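Local coordinates for tudor domain-containing protein 1 (Mus musculus, PDB 4B9W), which binds arginine-methylated Piwi proteins through its Tudor domains and helps repress transposable elements in the male germline through the piRNA pathway, at residues Tyr55-Phe64 with Leu114-Leu122; Val98-Val106 with Leu123-Cys131. All coordinates share one frame; numbering follows the deposited sequence.

Interaction 1. Residues Tyr55-Phe64 with Leu114-Leu122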
# COMPACT_ATOMS: atom_id res chain seq x y z
N TYR A 55 -9.97 26.17 12.49
CA TYR A 55 -8.56 26.45 12.23
C TYR A 55 -8.29 26.47 10.73
O TYR A 55 -7.66 27.39 10.22
CB TYR A 55 -7.67 25.42 12.95
CG TYR A 55 -6.26 25.31 12.42
CD1 TYR A 55 -5.29 26.28 12.73
CD2 TYR A 55 -5.88 24.23 11.63
CE1 TYR A 55 -4.00 26.18 12.23
CE2 TYR A 55 -4.60 24.11 11.14
CZ TYR A 55 -3.66 25.08 11.43
OH TYR A 55 -2.39 24.95 10.94
N CYS A 56 -8.80 25.45 10.02
CA CYS A 56 -8.51 25.30 8.59
C CYS A 56 -9.27 26.32 7.77
O CYS A 56 -8.83 26.73 6.70
CB CYS A 56 -8.83 23.88 8.08
SG CYS A 56 -7.52 22.67 8.38
N ALA A 57 -10.43 26.73 8.28
CA ALA A 57 -11.30 27.64 7.57
C ALA A 57 -10.67 28.96 7.25
O ALA A 57 -11.10 29.61 6.33
CB ALA A 57 -12.57 27.88 8.39
N GLN A 58 -9.66 29.39 8.00
CA GLN A 58 -9.29 30.79 7.96
C GLN A 58 -8.33 31.17 6.84
O GLN A 58 -7.48 30.38 6.43
CB GLN A 58 -8.75 31.24 9.30
CG GLN A 58 -8.75 32.76 9.46
CD GLN A 58 -10.10 33.40 9.15
OE1 GLN A 58 -11.15 32.88 9.53
NE2 GLN A 58 -10.08 34.54 8.46
N LYS A 59 -8.51 32.40 6.37
CA LYS A 59 -7.70 33.01 5.32
C LYS A 59 -6.62 33.89 5.97
O LYS A 59 -6.95 34.72 6.82
CB LYS A 59 -8.60 33.89 4.41
CG LYS A 59 -9.22 33.15 3.22
CD LYS A 59 -8.47 33.36 1.90
CE LYS A 59 -6.98 33.10 2.05
NZ LYS A 59 -6.13 33.31 0.84
N PRO A 60 -5.34 33.71 5.60
CA PRO A 60 -4.79 32.78 4.61
C PRO A 60 -4.60 31.38 5.18
O PRO A 60 -4.46 31.24 6.39
CB PRO A 60 -3.43 33.38 4.28
CG PRO A 60 -3.01 34.06 5.54
CD PRO A 60 -4.27 34.50 6.25
N PRO A 61 -4.59 30.36 4.31
CA PRO A 61 -4.25 29.02 4.75
C PRO A 61 -2.75 28.92 5.10
O PRO A 61 -2.04 29.93 5.04
CB PRO A 61 -4.59 28.16 3.54
CG PRO A 61 -4.35 29.07 2.38
CD PRO A 61 -4.82 30.41 2.85
N ASN A 62 -2.30 27.72 5.46
CA ASN A 62 -0.90 27.48 5.82
C ASN A 62 0.00 27.04 4.67
O ASN A 62 -0.40 26.23 3.82
CB ASN A 62 -0.81 26.41 6.91
CG ASN A 62 -1.39 26.87 8.23
OD1 ASN A 62 -0.68 27.03 9.22
ND2 ASN A 62 -2.70 27.09 8.24
N GLY A 63 1.23 27.57 4.65
CA GLY A 63 2.29 27.01 3.82
C GLY A 63 2.67 25.67 4.43
O GLY A 63 3.21 25.63 5.54
N PHE A 64 2.35 24.58 3.74
CA PHE A 64 2.72 23.24 4.20
C PHE A 64 3.78 22.62 3.28
O PHE A 64 3.61 22.62 2.07
CB PHE A 64 1.50 22.33 4.28
CG PHE A 64 1.84 20.91 4.65
CD1 PHE A 64 2.33 20.60 5.90
CD2 PHE A 64 1.71 19.89 3.72
CE1 PHE A 64 2.66 19.31 6.23
CE2 PHE A 64 2.03 18.59 4.05
CZ PHE A 64 2.51 18.30 5.31
N LEU A 114 -4.00 20.73 1.55
CA LEU A 114 -3.13 20.41 2.66
C LEU A 114 -2.84 21.68 3.46
O LEU A 114 -2.67 22.75 2.89
CB LEU A 114 -1.81 19.86 2.15
CG LEU A 114 -1.85 18.50 1.46
CD1 LEU A 114 -0.45 18.19 0.92
CD2 LEU A 114 -2.33 17.44 2.43
N GLN A 115 -2.84 21.56 4.78
CA GLN A 115 -2.41 22.63 5.66
C GLN A 115 -1.54 22.02 6.76
O GLN A 115 -1.76 20.87 7.20
CB GLN A 115 -3.63 23.36 6.26
CG GLN A 115 -4.45 24.10 5.21
CD GLN A 115 -5.49 25.04 5.81
OE1 GLN A 115 -5.20 25.74 6.78
NE2 GLN A 115 -6.70 25.05 5.23
N ALA A 116 -0.53 22.77 7.20
CA ALA A 116 0.27 22.36 8.36
C ALA A 116 -0.64 22.08 9.57
O ALA A 116 -1.66 22.75 9.72
CB ALA A 116 1.32 23.42 8.70
N ILE A 117 -0.31 21.08 10.38
CA ILE A 117 -1.04 20.82 11.62
C ILE A 117 -0.25 21.41 12.80
O ILE A 117 0.97 21.60 12.71
CB ILE A 117 -1.31 19.31 11.82
CG1 ILE A 117 -2.41 19.13 12.89
CG2 ILE A 117 -0.03 18.55 12.17
CD1 ILE A 117 -3.09 17.77 12.87
N LEU A 118 -0.95 21.75 13.87
CA LEU A 118 -0.30 22.30 15.05
C LEU A 118 -0.31 21.27 16.18
O LEU A 118 -1.22 20.44 16.25
CB LEU A 118 -0.98 23.60 15.47
CG LEU A 118 -0.92 24.72 14.43
CD1 LEU A 118 -1.62 25.95 14.98
CD2 LEU A 118 0.51 25.07 14.06
N PRO A 119 0.71 21.29 17.05
CA PRO A 119 0.86 20.32 18.14
C PRO A 119 -0.36 20.11 19.03
O PRO A 119 -0.54 19.03 19.60
CB PRO A 119 2.01 20.90 18.96
CG PRO A 119 2.85 21.61 17.96
CD PRO A 119 1.89 22.18 16.96
N GLN A 120 -1.20 21.12 19.19
CA GLN A 120 -2.34 20.97 20.10
C GLN A 120 -3.42 20.11 19.49
O GLN A 120 -4.28 19.62 20.21
CB GLN A 120 -2.93 22.31 20.50
CG GLN A 120 -3.33 23.21 19.34
CD GLN A 120 -2.31 24.30 19.11
OE1 GLN A 120 -1.09 24.04 19.02
NE2 GLN A 120 -2.79 25.54 19.03
N PHE A 121 -3.40 19.96 18.17
CA PHE A 121 -4.30 19.05 17.48
C PHE A 121 -3.79 17.62 17.42
O PHE A 121 -4.45 16.77 16.83
CB PHE A 121 -4.56 19.55 16.06
CG PHE A 121 -5.21 20.90 16.00
CD1 PHE A 121 -6.40 21.15 16.68
CD2 PHE A 121 -4.66 21.92 15.24
CE1 PHE A 121 -7.01 22.39 16.61
CE2 PHE A 121 -5.26 23.17 15.17
CZ PHE A 121 -6.44 23.40 15.85
N LEU A 122 -2.63 17.35 18.01
CA LEU A 122 -2.03 16.01 17.97
C LEU A 122 -2.02 15.36 19.35
O LEU A 122 -1.41 14.31 19.54
CB LEU A 122 -0.60 16.09 17.44
CG LEU A 122 -0.35 16.47 15.97
CD1 LEU A 122 1.15 16.62 15.76
CD2 LEU A 122 -0.92 15.44 15.01

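Interaction 2. Residues Val98-Val106 with Leu123-Cys131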
# COMPACT_ATOMS: atom_id res chain seq x y z
N VAL A 98 -2.57 11.12 1.02
CA VAL A 98 -2.61 11.27 2.45
C VAL A 98 -3.42 10.14 3.08
O VAL A 98 -4.43 9.73 2.52
CB VAL A 98 -3.20 12.63 2.85
CG1 VAL A 98 -2.24 13.72 2.42
CG2 VAL A 98 -4.60 12.82 2.24
N HIS A 99 -2.92 9.66 4.22
CA HIS A 99 -3.60 8.71 5.08
C HIS A 99 -4.37 9.44 6.14
O HIS A 99 -3.79 10.08 7.01
CB HIS A 99 -2.59 7.80 5.76
CG HIS A 99 -3.23 6.74 6.61
ND1 HIS A 99 -3.56 5.52 6.12
CD2 HIS A 99 -3.67 6.77 7.92
CE1 HIS A 99 -4.16 4.80 7.10
NE2 HIS A 99 -4.22 5.59 8.20
N PHE A 100 -5.70 9.37 6.06
CA PHE A 100 -6.53 9.99 7.10
C PHE A 100 -6.48 9.16 8.39
O PHE A 100 -7.08 8.09 8.47
CB PHE A 100 -7.97 10.18 6.56
CG PHE A 100 -8.07 11.29 5.56
CD1 PHE A 100 -8.06 12.61 5.97
CD2 PHE A 100 -8.15 11.02 4.19
CE1 PHE A 100 -8.12 13.65 5.06
CE2 PHE A 100 -8.22 12.05 3.27
CZ PHE A 100 -8.21 13.37 3.70
N VAL A 101 -5.74 9.66 9.39
CA VAL A 101 -5.29 8.86 10.55
C VAL A 101 -6.38 8.46 11.55
O VAL A 101 -6.23 7.50 12.30
CB VAL A 101 -4.16 9.56 11.34
CG1 VAL A 101 -2.91 9.71 10.48
CG2 VAL A 101 -4.60 10.92 11.85
N ASP A 102 -7.48 9.20 11.55
CA ASP A 102 -8.60 8.86 12.43
C ASP A 102 -9.67 7.99 11.77
O ASP A 102 -10.68 7.69 12.41
CB ASP A 102 -9.24 10.14 12.96
CG ASP A 102 -8.30 10.92 13.85
OD1 ASP A 102 -7.79 10.35 14.85
OD2 ASP A 102 -8.12 12.12 13.58
N TYR A 103 -9.46 7.56 10.51
CA TYR A 103 -10.48 6.76 9.76
C TYR A 103 -9.89 5.59 8.96
O TYR A 103 -10.51 4.54 8.88
CB TYR A 103 -11.34 7.68 8.84
CG TYR A 103 -12.02 8.80 9.63
CD1 TYR A 103 -11.36 10.00 9.87
CD2 TYR A 103 -13.30 8.64 10.16
CE1 TYR A 103 -11.93 11.01 10.62
CE2 TYR A 103 -13.91 9.65 10.88
CZ TYR A 103 -13.20 10.84 11.13
OH TYR A 103 -13.76 11.86 11.88
N GLY A 104 -8.71 5.78 8.36
CA GLY A 104 -7.99 4.70 7.72
C GLY A 104 -8.01 4.70 6.21
O GLY A 104 -7.39 3.84 5.59
N ASN A 105 -8.72 5.66 5.61
CA ASN A 105 -8.70 5.84 4.15
C ASN A 105 -7.53 6.69 3.68
O ASN A 105 -6.97 7.53 4.44
CB ASN A 105 -10.01 6.43 3.62
CG ASN A 105 -10.36 7.77 4.25
OD1 ASN A 105 -10.39 7.88 5.45
ND2 ASN A 105 -10.63 8.78 3.42
N VAL A 106 -7.14 6.45 2.44
CA VAL A 106 -6.07 7.18 1.78
C VAL A 106 -6.67 7.88 0.58
O VAL A 106 -7.36 7.25 -0.21
CB VAL A 106 -4.95 6.22 1.31
CG1 VAL A 106 -3.97 6.92 0.35
CG2 VAL A 106 -4.21 5.63 2.51
N LEU A 123 -2.72 15.96 20.31
CA LEU A 123 -2.82 15.37 21.66
C LEU A 123 -3.71 14.11 21.69
O LEU A 123 -3.36 13.12 22.33
CB LEU A 123 -3.34 16.42 22.64
CG LEU A 123 -2.41 17.63 22.77
CD1 LEU A 123 -3.03 18.69 23.68
CD2 LEU A 123 -1.06 17.17 23.30
N LEU A 124 -4.86 14.17 21.04
CA LEU A 124 -5.75 13.03 20.94
C LEU A 124 -5.05 11.92 20.12
O LEU A 124 -4.51 12.18 19.05
CB LEU A 124 -7.05 13.44 20.26
CG LEU A 124 -8.17 12.43 20.19
CD1 LEU A 124 -8.83 12.22 21.56
CD2 LEU A 124 -9.17 12.89 19.14
N PRO A 125 -5.00 10.70 20.65
CA PRO A 125 -4.37 9.63 19.86
C PRO A 125 -5.08 9.45 18.53
O PRO A 125 -6.29 9.68 18.45
CB PRO A 125 -4.54 8.37 20.74
CG PRO A 125 -4.75 8.90 22.13
CD PRO A 125 -5.39 10.25 22.00
N PHE A 126 -4.34 9.03 17.51
CA PHE A 126 -4.95 8.68 16.23
C PHE A 126 -5.93 7.52 16.39
O PHE A 126 -5.63 6.52 17.04
CB PHE A 126 -3.89 8.39 15.16
CG PHE A 126 -3.02 9.59 14.78
CD1 PHE A 126 -3.27 10.88 15.26
CD2 PHE A 126 -1.93 9.41 13.92
CE1 PHE A 126 -2.46 11.94 14.89
CE2 PHE A 126 -1.12 10.49 13.55
CZ PHE A 126 -1.38 11.74 14.05
N GLN A 127 -7.11 7.68 15.79
CA GLN A 127 -8.29 6.85 16.14
C GLN A 127 -8.63 5.77 15.11
O GLN A 127 -9.43 4.90 15.42
CB GLN A 127 -9.52 7.72 16.32
CG GLN A 127 -9.49 8.64 17.52
CD GLN A 127 -9.46 7.91 18.85
OE1 GLN A 127 -10.17 6.93 19.04
NE2 GLN A 127 -8.64 8.40 19.78
N GLY A 128 -8.08 5.85 13.91
CA GLY A 128 -8.30 4.83 12.89
C GLY A 128 -7.32 3.69 13.10
O GLY A 128 -6.19 3.71 12.58
N MET A 129 -7.75 2.70 13.87
CA MET A 129 -6.88 1.61 14.27
C MET A 129 -6.98 0.48 13.27
O MET A 129 -8.07 -0.07 13.08
CB MET A 129 -7.31 1.11 15.65
CG MET A 129 -7.16 2.16 16.74
SD MET A 129 -5.45 2.77 16.83
CE MET A 129 -4.54 1.21 16.83
N GLN A 130 -5.86 0.13 12.63
CA GLN A 130 -5.90 -0.98 11.66
C GLN A 130 -6.13 -2.29 12.40
O GLN A 130 -5.47 -2.53 13.41
CB GLN A 130 -4.60 -1.09 10.84
CG GLN A 130 -4.69 -2.15 9.76
CD GLN A 130 -3.43 -2.25 8.92
OE1 GLN A 130 -2.39 -1.69 9.26
NE2 GLN A 130 -3.52 -2.99 7.82
N CYS A 131 -7.06 -3.11 11.90
CA CYS A 131 -7.38 -4.39 12.49
C CYS A 131 -7.33 -5.50 11.46
O CYS A 131 -7.25 -5.23 10.28
CB CYS A 131 -8.77 -4.39 13.11
SG CYS A 131 -9.05 -3.10 14.32
O HOH W 1 -5.92 5.31 10.50

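Interaction 1. Residues Tyr55-Phe64 with Leu114-Leu122
Y55, in the last turn of helix 41-57, meets A116, at the end of strand 114-116 of the five-stranded Tudor barrel sheet, and L118 and F121 beyond it. With CG anti to the backbone N (chi1 161°), the Y55 ring extends from the helix to this strand. Its hydroxyl donates to the carbonyl O of A116, with Y55 OH 2.6 Å from A116 O. The acceptor lies in the plane of the tyrosine ring, but the donor sits above the carbonyl plane, away from the lone pairs. F121 puts CE2 over one face of that ring, 3.6 Å from Y55 CG. The two rings are oblique, their planes 50° apart. L118 CD1 touches Y55 CE1.

Q115 bridges the helix end and the loop that follows. Its extended chain carries NE2 to the carbonyl O of C56, and this bond is nearly straight. N62 ND2 donates to Q115 OE1 over 3.2 Å, a more bent bond. Both ends of the Q115 amide are thus tied, which fixes its flip. P61 CB packs on Q115 CD. F64 CD2 lies 3.9 Å from L114 CB.

In the second shell, Q115 pairs through its backbone with C73 of strand 71-76, and W82 touches its side chain.

Interaction 2. Residues Val98-Val106 with Leu123-Cys131
V101 holds CG1 anti to the carbonyl carbon (chi1 -64°), which leaves CG2 between the backbone N and the carbonyl and directed at F126. V101 CG2 stands over the middle of the F126 ring, 3.5 Å from the ring centroid. This is a CH-pi contact, 9° off the ring normal. V101 CG1 lies near F126 CD2 and CE2. W8 stacks on the F126 ring and W10 meets it edge-to-face.

Beside this pair two backbone N-H groups are bonded, one to a carbonyl and one to a carboxylate. G128 N donates to V101 O over 3.0 Å, in the carbonyl plane and on a lone pair. D102 OD1 takes Q127 N at 2.9 Å with its anti lone pair. The same oxygen forms a salt bridge with R84, so this buried carboxylate probably stays ionised.

F100, at the end of strand 96-100, and Y103 in the turn after it pack on the dimethylarginine of the bound MILI peptide, as in the aromatic cage of Tudor domains. N105 OD1 hydrogen-bonds to it. The contact joins the same turn to the lead-in to strand 129-133.

G128 comes close against the turn, with its N 3.4 Å from D102 CA. A water also hydrogen-bonded to H99 NE2 donates to V101 O and G128 O. The water oxygen is 2.6 Å from G128 O; V101 O accepts from both G128 N and this water.

Overall arrangement
From the N terminus, helix 41-57 leads into 55-64. The chain then builds strands 71-76 and 81-90, then 96-100, whose end opens segment 98-106. Strands 106-109 and 114-116 follow, and interaction 1 closes the loop begun at 55-64. The chain runs straight on into 123-131, where interaction 2 closes the loop begun at 98-106. The two closures cross, because the segments alternate along the sequence. Interaction 1 ties the end of the helix to an outer strand of the five-stranded sheet. Interaction 2 ties the turn after strand 96-100 to residues 126-128, which lead into strand 129-133 of the mixed sheet. Their centres are about 18 Å apart, yet L114 CD2 packs on V98 CG1 at 3.7 Å.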